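Long-range contacts in Ser-thr phosphatase MSPP (Mycobacterium smegmatis, PDB 2JFR), which probably removes phosphate from phosphoserine and phosphothreonine residues, as a metal-dependent protein phosphatase of the PPM (PP2C) family that binds manganese and magnesium: residues Cys25-Asp36 / Asp224-Asp232; His130-Arg138 / Ala147-Arg158. All coordinates share one frame; numbering follows the deposited sequence.

How the contacts relate
The two contacts illustrate how a PPM phosphatase combines a buried sandwich core with a peripheral helix-and-loop segment near the metals. Contact 1 lies about 6 Å from the centre of the chain and joins the two sheets face to face through hairpin 23-28/31-38 and strand 226-233. Contact 2, about 15 Å from that centre, packs helix 132-138 against the chain leading from helix 144-147. Their centres are about 22 Å apart and their nearest atoms about 6 Å. Along the sequence contact 2 falls inside the loop that contact 1 closes. Contact 1 supplies metal ligands Asp36 and Asp224; in contact 2 the Arg153 side chain is about 4 Å from bound magnesium, and His154 binds manganese in another structure but not here.

Contact 1: Cys25-Asp36 / Asp224-Asp232; sequences CLADGILYAVAD and DNTTVVVID. With MN (manganese (II) ion), chain C; MG (magnesium ion), chain B.
A β-hairpin, turned by a type II' turn from Asp28 to Leu31, lies flat over strand 226-232, which runs nearly antiparallel to strand 31-36 (167°) at an axis distance of 7.4 Å and nearly parallel to strand 25-28. This is the sheet-on-sheet packing of the PP2C β-sandwich, each partner belonging to a different sheet, so side chains and not backbone bonds fill the interface. Val229 stands in the middle and divides its branches: CG2 meets Val34 CG2 at 3.7 Å and also touches Cys25 CB, while CG1 approaches Tyr32 CD1 obliquely. Beyond it Ile231 lies over the face of the Tyr32 ring, its CG1 3.8 Å from the centroid in a CH-pi contact, only 11° off the ring normal. Its CD1 presses on Tyr32 CG at 3.5 Å. Toward the other end, Thr227 CG2, anti to the backbone N, meets Cys25 CB at 3.7 Å; the same torsion (chi1 -58°) places OG1 anti to the carbonyl carbon, where it bonds to Asp23 and Thr12.

The binuclear metal site lies where strand 31-36 reaches Asp36 and, at Asp224, just before strand 226-232 begins. Asp36 bridges the two ions, OD1 binding magnesium and OD2 manganese; Asp186 joins it and Asp224 on the manganese, and Gly37 O is a further magnesium ligand. Water 1 binds both ions and lies 2.6 Å from Asp224 OD1. The shared cation probably offsets the repulsion of the two carboxylates: Asp36 OD2 and Asp224 OD2 are 4.2 Å apart, yet each lies 2.1 Å from the manganese.

Contact 2: His130-Arg138 / Ala147-Arg158; sequences HSVAGELVR and ARWHPQRHLLTR
One face of the His130 ring carries the guanidinium of Arg158, stacked with centres 3.6 Å apart and planes 13° from parallel, while Arg138 NH1 lies at the ring edge in its plane. Within the PP2C fold, this surface contact joins helix 132-138 and the residues leading into it to the irregular chain after helix 144-147. Asp169 draws the three groups together, accepting from His130 NE2 and forming salt bridges to both arginines, which thus gather round one carboxylate; Arg138 NE also pairs with Asp128. Ala133 CA lies over one face of the His150 ring and Pro151 CD over the opposite face; Leu136 CD1 comes in obliquely, 3.5 Å from His150 NE2.

Ser131 is the N-cap of the helix, its OG accepting from Gly134 N, and a single β-bridge pairs it with Leu156. The flanking backbone bonds are Val132 N to Leu155 O (2.9 Å) and Thr157 N to His130 O (2.8 Å). Ala147 CB touches both Ala133 CB and Val137 CG2. Glu135, bent at chi2 (-66°), turns its carboxylate back toward Thr157, whose OG1 donates to the anti lone pair of Glu135 OE2 at 2.7 Å.

Contact 1: Cys25-Asp36 / Asp224-Asp232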
loop_
_atom_site.group_PDB
_atom_site.type_symbol
_atom_site.label_atom_id
_atom_site.label_comp_id
_atom_site.label_asym_id
_atom_site.label_seq_id
_atom_site.Cartn_x
_atom_site.Cartn_y
_atom_site.Cartn_z
ATOM N N CYS A 25 3.407 1.450 -7.942
ATOM C CA CYS A 25 4.084 1.977 -6.758
ATOM C C CYS A 25 4.831 3.261 -7.074
ATOM O O CYS A 25 5.053 3.593 -8.244
ATOM C CB CYS A 25 4.980 0.976 -6.114
ATOM S SG CYS A 25 6.354 0.441 -7.027
ATOM N N LEU A 26 5.165 3.981 -6.025
ATOM C CA LEU A 26 5.790 5.285 -6.087
ATOM C C LEU A 26 6.797 5.365 -4.944
ATOM O O LEU A 26 6.482 5.021 -3.816
ATOM C CB LEU A 26 4.694 6.338 -5.900
ATOM C CG LEU A 26 5.077 7.804 -5.802
ATOM C CD1 LEU A 26 5.721 8.243 -7.113
ATOM C CD2 LEU A 26 3.834 8.647 -5.530
ATOM N N ALA A 27 7.986 5.916 -5.246
ATOM C CA ALA A 27 9.004 6.149 -4.189
ATOM C C ALA A 27 9.681 7.432 -4.665
ATOM O O ALA A 27 10.412 7.441 -5.665
ATOM C CB ALA A 27 9.938 4.978 -3.991
ATOM N N ASP A 28 9.464 8.540 -3.996
ATOM C CA ASP A 28 9.980 9.808 -4.465
ATOM C C ASP A 28 10.066 10.819 -3.368
ATOM O O ASP A 28 9.065 11.321 -2.814
ATOM C CB ASP A 28 9.067 10.380 -5.513
ATOM C CG ASP A 28 9.563 11.720 -6.038
ATOM O OD1 ASP A 28 10.734 12.051 -5.771
ATOM O OD2 ASP A 28 8.786 12.463 -6.679
ATOM N N GLY A 29 11.297 11.107 -2.991
ATOM C CA GLY A 29 11.552 12.022 -1.886
ATOM C C GLY A 29 11.126 11.391 -0.573
ATOM O O GLY A 29 11.593 10.369 -0.088
ATOM N N ILE A 30 10.162 12.011 0.091
ATOM C CA ILE A 30 9.593 11.477 1.348
ATOM C C ILE A 30 8.249 10.791 1.095
ATOM O O ILE A 30 7.649 10.355 2.079
ATOM C CB ILE A 30 9.446 12.591 2.407
ATOM C CG1 ILE A 30 8.403 13.647 2.039
ATOM C CG2 ILE A 30 10.813 13.179 2.656
ATOM C CD1 ILE A 30 8.035 14.491 3.249
ATOM N N LEU A 31 7.804 10.711 -0.154
ATOM C CA LEU A 31 6.501 10.117 -0.476
ATOM C C LEU A 31 6.669 8.722 -1.072
ATOM O O LEU A 31 7.419 8.514 -2.037
ATOM C CB LEU A 31 5.764 11.000 -1.497
ATOM C CG LEU A 31 4.381 10.516 -1.881
ATOM C CD1 LEU A 31 3.420 10.562 -0.702
ATOM C CD2 LEU A 31 3.826 11.334 -3.051
ATOM N N TYR A 32 5.916 7.794 -0.520
ATOM C CA TYR A 32 5.955 6.381 -0.901
ATOM C C TYR A 32 4.538 5.904 -1.006
ATOM O O TYR A 32 3.706 6.224 -0.178
ATOM C CB TYR A 32 6.719 5.566 0.141
ATOM C CG TYR A 32 8.143 6.063 0.269
ATOM C CD1 TYR A 32 9.122 5.591 -0.578
ATOM C CD2 TYR A 32 8.486 7.052 1.164
ATOM C CE1 TYR A 32 10.413 6.044 -0.515
ATOM C CE2 TYR A 32 9.807 7.541 1.203
ATOM C CZ TYR A 32 10.718 7.020 0.360
ATOM O OH TYR A 32 12.018 7.531 0.420
ATOM N N ALA A 33 4.229 5.056 -2.007
ATOM C CA ALA A 33 2.857 4.600 -2.112
ATOM C C ALA A 33 2.775 3.304 -2.905
ATOM O O ALA A 33 3.610 3.024 -3.774
ATOM C CB ALA A 33 1.966 5.656 -2.781
ATOM N N VAL A 34 1.716 2.576 -2.625
ATOM C CA VAL A 34 1.256 1.448 -3.434
ATOM C C VAL A 34 -0.205 1.659 -3.757
ATOM O O VAL A 34 -0.987 2.077 -2.912
ATOM C CB VAL A 34 1.471 0.110 -2.702
ATOM C CG1 VAL A 34 0.834 -1.066 -3.447
ATOM C CG2 VAL A 34 2.940 -0.133 -2.445
ATOM N N ALA A 35 -0.556 1.298 -4.993
ATOM C CA ALA A 35 -1.951 1.314 -5.449
ATOM C C ALA A 35 -2.230 -0.021 -6.132
ATOM O O ALA A 35 -1.529 -0.389 -7.064
ATOM C CB ALA A 35 -2.188 2.471 -6.401
ATOM N N ASP A 36 -3.240 -0.720 -5.654
ATOM C CA ASP A 36 -3.631 -2.013 -6.224
ATOM C C ASP A 36 -4.933 -1.820 -6.982
ATOM O O ASP A 36 -6.007 -1.665 -6.395
ATOM C CB ASP A 36 -3.815 -3.037 -5.095
ATOM C CG ASP A 36 -4.278 -4.397 -5.589
ATOM O OD1 ASP A 36 -4.666 -4.466 -6.778
ATOM O OD2 ASP A 36 -4.239 -5.340 -4.781
ATOM N N ASP A 224 -1.727 -13.479 -7.127
ATOM C CA ASP A 224 -1.994 -12.079 -7.374
ATOM C C ASP A 224 -0.694 -11.387 -7.737
ATOM O O ASP A 224 0.389 -11.900 -7.523
ATOM C CB ASP A 224 -2.670 -11.406 -6.175
ATOM C CG ASP A 224 -3.296 -10.069 -6.394
ATOM O OD1 ASP A 224 -3.385 -9.613 -7.576
ATOM O OD2 ASP A 224 -3.796 -9.469 -5.365
ATOM N N ASN A 225 -0.839 -10.196 -8.291
ATOM C CA ASN A 225 0.252 -9.245 -8.341
ATOM C C ASN A 225 0.743 -8.929 -6.928
ATOM O O ASN A 225 -0.091 -8.804 -6.030
ATOM C CB ASN A 225 -0.264 -7.942 -8.953
ATOM C CG ASN A 225 -1.021 -8.048 -10.251
ATOM O OD1 ASN A 225 -1.933 -7.249 -10.485
ATOM N ND2 ASN A 225 -0.681 -8.962 -11.134
ATOM N N THR A 226 2.047 -8.808 -6.763
ATOM C CA THR A 226 2.627 -8.388 -5.484
ATOM C C THR A 226 3.532 -7.215 -5.715
ATOM O O THR A 226 4.421 -7.279 -6.570
ATOM C CB THR A 226 3.412 -9.573 -4.831
ATOM O OG1 THR A 226 2.498 -10.632 -4.566
ATOM C CG2 THR A 226 4.036 -9.136 -3.518
ATOM N N THR A 227 3.354 -6.176 -4.939
ATOM C CA THR A 227 4.158 -4.955 -5.023
ATOM C C THR A 227 4.516 -4.535 -3.631
ATOM O O THR A 227 3.661 -4.513 -2.752
ATOM C CB THR A 227 3.361 -3.883 -5.760
ATOM O OG1 THR A 227 3.030 -4.393 -7.045
ATOM C CG2 THR A 227 4.135 -2.580 -5.932
ATOM N N VAL A 228 5.772 -4.175 -3.434
ATOM C CA VAL A 228 6.311 -3.828 -2.134
ATOM C C VAL A 228 7.187 -2.584 -2.245
ATOM O O VAL A 228 7.940 -2.397 -3.205
ATOM C CB VAL A 228 7.073 -5.007 -1.523
ATOM C CG1 VAL A 228 6.146 -6.137 -1.168
ATOM C CG2 VAL A 228 8.210 -5.499 -2.420
ATOM N N VAL A 229 7.098 -1.757 -1.203
ATOM C CA VAL A 229 7.941 -0.582 -1.035
ATOM C C VAL A 229 8.493 -0.665 0.382
ATOM O O VAL A 229 7.733 -0.748 1.353
ATOM C CB VAL A 229 7.153 0.700 -1.219
ATOM C CG1 VAL A 229 8.046 1.921 -0.971
ATOM C CG2 VAL A 229 6.527 0.760 -2.602
ATOM N N VAL A 230 9.836 -0.652 0.498
ATOM C CA VAL A 230 10.530 -0.728 1.774
ATOM C C VAL A 230 11.218 0.571 2.016
ATOM O O VAL A 230 11.912 1.093 1.121
ATOM C CB VAL A 230 11.505 -1.932 1.764
ATOM C CG1 VAL A 230 12.507 -1.870 2.898
ATOM C CG2 VAL A 230 10.752 -3.214 1.854
ATOM N N ILE A 231 11.106 1.097 3.231
ATOM C CA ILE A 231 11.728 2.370 3.631
ATOM C C ILE A 231 12.481 2.117 4.930
ATOM O O ILE A 231 11.880 1.689 5.926
ATOM C CB ILE A 231 10.664 3.458 3.855
ATOM C CG1 ILE A 231 9.672 3.598 2.683
ATOM C CG2 ILE A 231 11.343 4.772 4.134
ATOM C CD1 ILE A 231 8.312 3.950 3.106
ATOM N N ASP A 232 13.788 2.386 4.939
ATOM C CA ASP A 232 14.633 2.266 6.113
ATOM C C ASP A 232 14.787 3.632 6.769
ATOM O O ASP A 232 15.216 4.559 6.092
ATOM C CB ASP A 232 15.995 1.679 5.756
ATOM C CG ASP A 232 15.947 0.171 5.705
ATOM O OD1 ASP A 232 15.166 -0.470 6.418
ATOM O OD2 ASP A 232 16.761 -0.351 4.913
HETATM MN MN MN C . -4.228 -7.409 -5.140
HETATM MG MG MG B . -5.370 -5.634 -8.238
HETATM O O HOH W 1 -4.843 -7.444 -7.270
HETATM O O HOH W 2 -3.439 -5.467 -8.970
HETATM O O HOH W 3 -5.912 -6.625 -9.970
HETATM O O HOH W 4 -7.129 -5.988 -7.255
HETATM O O HOH W 5 -6.250 -7.612 -4.842
#

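Contact 2: His130-Arg138 / Ala147-Arg158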
loop_
_atom_site.group_PDB
_atom_site.type_symbol
_atom_site.label_atom_id
_atom_site.label_comp_id
_atom_site.label_asym_id
_atom_site.label_seq_id
_atom_site.Cartn_x
_atom_site.Cartn_y
_atom_site.Cartn_z
ATOM N N HIS A 130 -9.860 -2.115 4.390
ATOM C CA HIS A 130 -11.240 -1.799 4.057
ATOM C C HIS A 130 -11.749 -2.872 3.097
ATOM O O HIS A 130 -11.842 -2.705 1.894
ATOM C CB HIS A 130 -11.320 -0.417 3.442
ATOM C CG HIS A 130 -10.652 0.629 4.239
ATOM N ND1 HIS A 130 -9.815 1.535 3.678
ATOM C CD2 HIS A 130 -10.614 0.797 5.573
ATOM C CE1 HIS A 130 -9.306 2.253 4.655
ATOM N NE2 HIS A 130 -9.790 1.867 5.826
ATOM N N SER A 131 -12.024 -4.009 3.695
ATOM C CA SER A 131 -12.557 -5.180 3.000
ATOM C C SER A 131 -13.529 -5.837 3.943
ATOM O O SER A 131 -13.527 -5.581 5.128
ATOM C CB SER A 131 -11.464 -6.147 2.601
ATOM O OG SER A 131 -10.896 -6.734 3.749
ATOM N N VAL A 132 -14.309 -6.792 3.441
ATOM C CA VAL A 132 -15.241 -7.460 4.325
ATOM C C VAL A 132 -14.511 -8.110 5.490
ATOM O O VAL A 132 -14.867 -8.017 6.652
ATOM C CB VAL A 132 -16.067 -8.513 3.564
ATOM C CG1 VAL A 132 -16.940 -9.329 4.522
ATOM C CG2 VAL A 132 -16.923 -7.786 2.514
ATOM N N ALA A 133 -13.393 -8.798 5.198
ATOM C CA ALA A 133 -12.571 -9.419 6.220
ATOM C C ALA A 133 -11.912 -8.420 7.117
ATOM O O ALA A 133 -11.866 -8.563 8.342
ATOM C CB ALA A 133 -11.538 -10.326 5.533
ATOM N N GLY A 134 -11.399 -7.347 6.526
ATOM C CA GLY A 134 -10.721 -6.346 7.305
ATOM C C GLY A 134 -11.632 -5.620 8.260
ATOM O O GLY A 134 -11.230 -5.208 9.346
ATOM N N GLU A 135 -12.915 -5.460 7.865
ATOM C CA GLU A 135 -13.888 -4.780 8.731
ATOM C C GLU A 135 -14.157 -5.666 9.900
ATOM O O GLU A 135 -14.400 -5.183 11.018
ATOM C CB GLU A 135 -15.141 -4.437 7.999
ATOM C CG GLU A 135 -15.026 -3.374 6.898
ATOM C CD GLU A 135 -14.704 -1.962 7.114
ATOM O OE1 GLU A 135 -14.497 -1.629 8.275
ATOM O OE2 GLU A 135 -14.643 -1.215 6.066
ATOM N N LEU A 136 -14.129 -6.998 9.738
ATOM C CA LEU A 136 -14.276 -7.904 10.844
ATOM C C LEU A 136 -13.132 -7.858 11.838
ATOM O O LEU A 136 -13.302 -7.995 13.054
ATOM C CB LEU A 136 -14.469 -9.333 10.401
ATOM C CG LEU A 136 -15.773 -9.605 9.657
ATOM C CD1 LEU A 136 -15.753 -10.943 8.993
ATOM C CD2 LEU A 136 -16.909 -9.589 10.657
ATOM N N VAL A 137 -11.883 -7.609 11.318
ATOM C CA VAL A 137 -10.778 -7.284 12.207
ATOM C C VAL A 137 -11.034 -5.974 12.957
ATOM O O VAL A 137 -10.845 -5.970 14.186
ATOM C CB VAL A 137 -9.444 -7.265 11.413
ATOM C CG1 VAL A 137 -8.269 -7.007 12.372
ATOM C CG2 VAL A 137 -9.134 -8.552 10.706
ATOM N N ARG A 138 -11.480 -4.929 12.276
ATOM C CA ARG A 138 -11.719 -3.604 12.913
ATOM C C ARG A 138 -12.817 -3.748 13.956
ATOM O O ARG A 138 -12.853 -3.032 14.958
ATOM C CB ARG A 138 -11.952 -2.573 11.811
ATOM C CG ARG A 138 -12.238 -1.126 12.121
ATOM C CD ARG A 138 -11.855 -0.142 11.008
ATOM N NE ARG A 138 -11.572 1.296 11.328
ATOM C CZ ARG A 138 -11.066 2.190 10.452
ATOM N NH1 ARG A 138 -10.770 1.822 9.208
ATOM N NH2 ARG A 138 -10.770 3.479 10.660
ATOM N N ALA A 147 -8.248 -13.254 8.827
ATOM C CA ALA A 147 -8.681 -12.495 7.676
ATOM C C ALA A 147 -7.974 -12.931 6.358
ATOM O O ALA A 147 -8.551 -12.765 5.292
ATOM C CB ALA A 147 -8.506 -11.007 7.965
ATOM N N ARG A 148 -6.737 -13.465 6.409
ATOM C CA ARG A 148 -6.034 -13.903 5.206
ATOM C C ARG A 148 -6.802 -14.971 4.463
ATOM O O ARG A 148 -6.650 -15.095 3.268
ATOM C CB ARG A 148 -4.611 -14.567 5.391
ATOM C CG ARG A 148 -3.661 -13.640 5.924
ATOM C CD ARG A 148 -2.351 -14.255 6.188
ATOM N NE ARG A 148 -1.649 -14.700 4.985
ATOM C CZ ARG A 148 -0.580 -15.489 4.925
ATOM N NH1 ARG A 148 0.000 -15.895 6.033
ATOM N NH2 ARG A 148 -0.069 -15.833 3.752
ATOM N N TRP A 149 -7.603 -15.766 5.220
ATOM C CA TRP A 149 -8.277 -16.940 4.681
ATOM C C TRP A 149 -9.743 -16.749 4.569
ATOM O O TRP A 149 -10.445 -17.652 4.100
ATOM C CB TRP A 149 -7.916 -18.205 5.546
ATOM C CG TRP A 149 -6.455 -18.186 5.919
ATOM C CD1 TRP A 149 -5.941 -18.067 7.144
ATOM C CD2 TRP A 149 -5.338 -18.290 4.976
ATOM N NE1 TRP A 149 -4.565 -18.062 7.099
ATOM C CE2 TRP A 149 -4.186 -18.195 5.773
ATOM C CE3 TRP A 149 -5.263 -18.396 3.609
ATOM C CZ2 TRP A 149 -2.865 -18.240 5.237
ATOM C CZ3 TRP A 149 -3.991 -18.454 3.066
ATOM C CH2 TRP A 149 -2.851 -18.374 3.896
ATOM N N HIS A 150 -10.225 -15.572 4.929
ATOM C CA HIS A 150 -11.670 -15.320 4.956
ATOM C C HIS A 150 -12.190 -15.333 3.545
ATOM O O HIS A 150 -11.566 -14.725 2.639
ATOM C CB HIS A 150 -11.964 -13.990 5.649
ATOM C CG HIS A 150 -13.414 -13.730 5.906
ATOM N ND1 HIS A 150 -14.260 -13.381 4.974
ATOM C CD2 HIS A 150 -14.108 -13.844 7.036
ATOM C CE1 HIS A 150 -15.461 -13.295 5.452
ATOM N NE2 HIS A 150 -15.404 -13.554 6.748
ATOM N N PRO A 151 -13.315 -15.966 3.312
ATOM C CA PRO A 151 -13.771 -16.111 1.930
ATOM C C PRO A 151 -14.226 -14.860 1.272
ATOM O O PRO A 151 -14.456 -14.849 0.064
ATOM C CB PRO A 151 -14.917 -17.122 2.109
ATOM C CG PRO A 151 -15.405 -16.944 3.521
ATOM C CD PRO A 151 -14.125 -16.731 4.239
ATOM N N GLN A 152 -14.375 -13.750 1.952
ATOM C CA GLN A 152 -14.718 -12.498 1.328
ATOM C C GLN A 152 -13.635 -11.446 1.544
ATOM O O GLN A 152 -13.873 -10.255 1.401
ATOM C CB GLN A 152 -16.079 -11.895 1.769
ATOM C CG GLN A 152 -17.213 -12.636 1.000
ATOM C CD GLN A 152 -17.533 -13.930 1.725
ATOM O OE1 GLN A 152 -17.665 -13.999 2.966
ATOM N NE2 GLN A 152 -17.716 -15.008 0.985
ATOM N N ARG A 153 -12.416 -11.897 1.763
ATOM C CA ARG A 153 -11.217 -11.064 1.832
ATOM C C ARG A 153 -11.085 -10.143 0.618
ATOM O O ARG A 153 -10.507 -9.062 0.672
ATOM C CB ARG A 153 -10.012 -11.995 2.049
ATOM C CG ARG A 153 -8.986 -12.043 0.976
ATOM C CD ARG A 153 -7.575 -12.231 1.422
ATOM N NE ARG A 153 -6.858 -11.245 2.187
ATOM C CZ ARG A 153 -5.549 -11.430 2.369
ATOM N NH1 ARG A 153 -4.889 -10.499 3.103
ATOM N NH2 ARG A 153 -4.868 -12.465 1.860
ATOM N N HIS A 154 -11.499 -10.649 -0.507
ATOM C CA HIS A 154 -11.255 -9.967 -1.759
ATOM C C HIS A 154 -12.262 -8.854 -2.007
ATOM O O HIS A 154 -12.068 -8.150 -3.013
ATOM C CB HIS A 154 -11.352 -10.956 -2.927
ATOM C CG HIS A 154 -12.684 -11.641 -3.082
ATOM N ND1 HIS A 154 -13.175 -12.546 -2.109
ATOM C CD2 HIS A 154 -13.674 -11.526 -4.046
ATOM C CE1 HIS A 154 -14.360 -12.945 -2.496
ATOM N NE2 HIS A 154 -14.681 -12.368 -3.652
ATOM N N LEU A 155 -13.260 -8.652 -1.200
ATOM C CA LEU A 155 -14.273 -7.653 -1.498
ATOM C C LEU A 155 -14.020 -6.400 -0.685
ATOM O O LEU A 155 -14.063 -6.391 0.550
ATOM C CB LEU A 155 -15.620 -8.264 -1.107
ATOM C CG LEU A 155 -16.025 -9.436 -2.008
ATOM C CD1 LEU A 155 -17.302 -10.040 -1.419
ATOM C CD2 LEU A 155 -16.197 -9.008 -3.458
ATOM N N LEU A 156 -13.703 -5.318 -1.403
ATOM C CA LEU A 156 -13.375 -4.051 -0.796
ATOM C C LEU A 156 -14.599 -3.333 -0.289
ATOM O O LEU A 156 -15.662 -3.361 -0.907
ATOM C CB LEU A 156 -12.672 -3.150 -1.791
ATOM C CG LEU A 156 -11.294 -3.647 -2.284
ATOM C CD1 LEU A 156 -10.795 -2.760 -3.367
ATOM C CD2 LEU A 156 -10.295 -3.725 -1.128
ATOM N N THR A 157 -14.447 -2.580 0.798
ATOM C CA THR A 157 -15.481 -1.715 1.311
ATOM C C THR A 157 -15.197 -0.249 1.057
ATOM O O THR A 157 -16.103 0.577 1.196
ATOM C CB THR A 157 -15.713 -1.942 2.804
ATOM O OG1 THR A 157 -14.463 -1.723 3.459
ATOM C CG2 THR A 157 -16.263 -3.321 3.065
ATOM N N ARG A 158 -13.968 0.112 0.646
ATOM C CA ARG A 158 -13.622 1.447 0.259
ATOM C C ARG A 158 -12.594 1.321 -0.865
ATOM O O ARG A 158 -11.770 0.421 -0.835
ATOM C CB ARG A 158 -13.001 2.329 1.330
ATOM C CG ARG A 158 -13.748 2.448 2.626
ATOM C CD ARG A 158 -13.102 3.449 3.569
ATOM N NE ARG A 158 -13.190 3.168 4.946
ATOM C CZ ARG A 158 -12.506 3.694 5.949
ATOM N NH1 ARG A 158 -11.675 4.704 5.668
ATOM N NH2 ARG A 158 -12.689 3.259 7.186
HETATM O O HOH W 6 -8.777 -7.763 2.695
#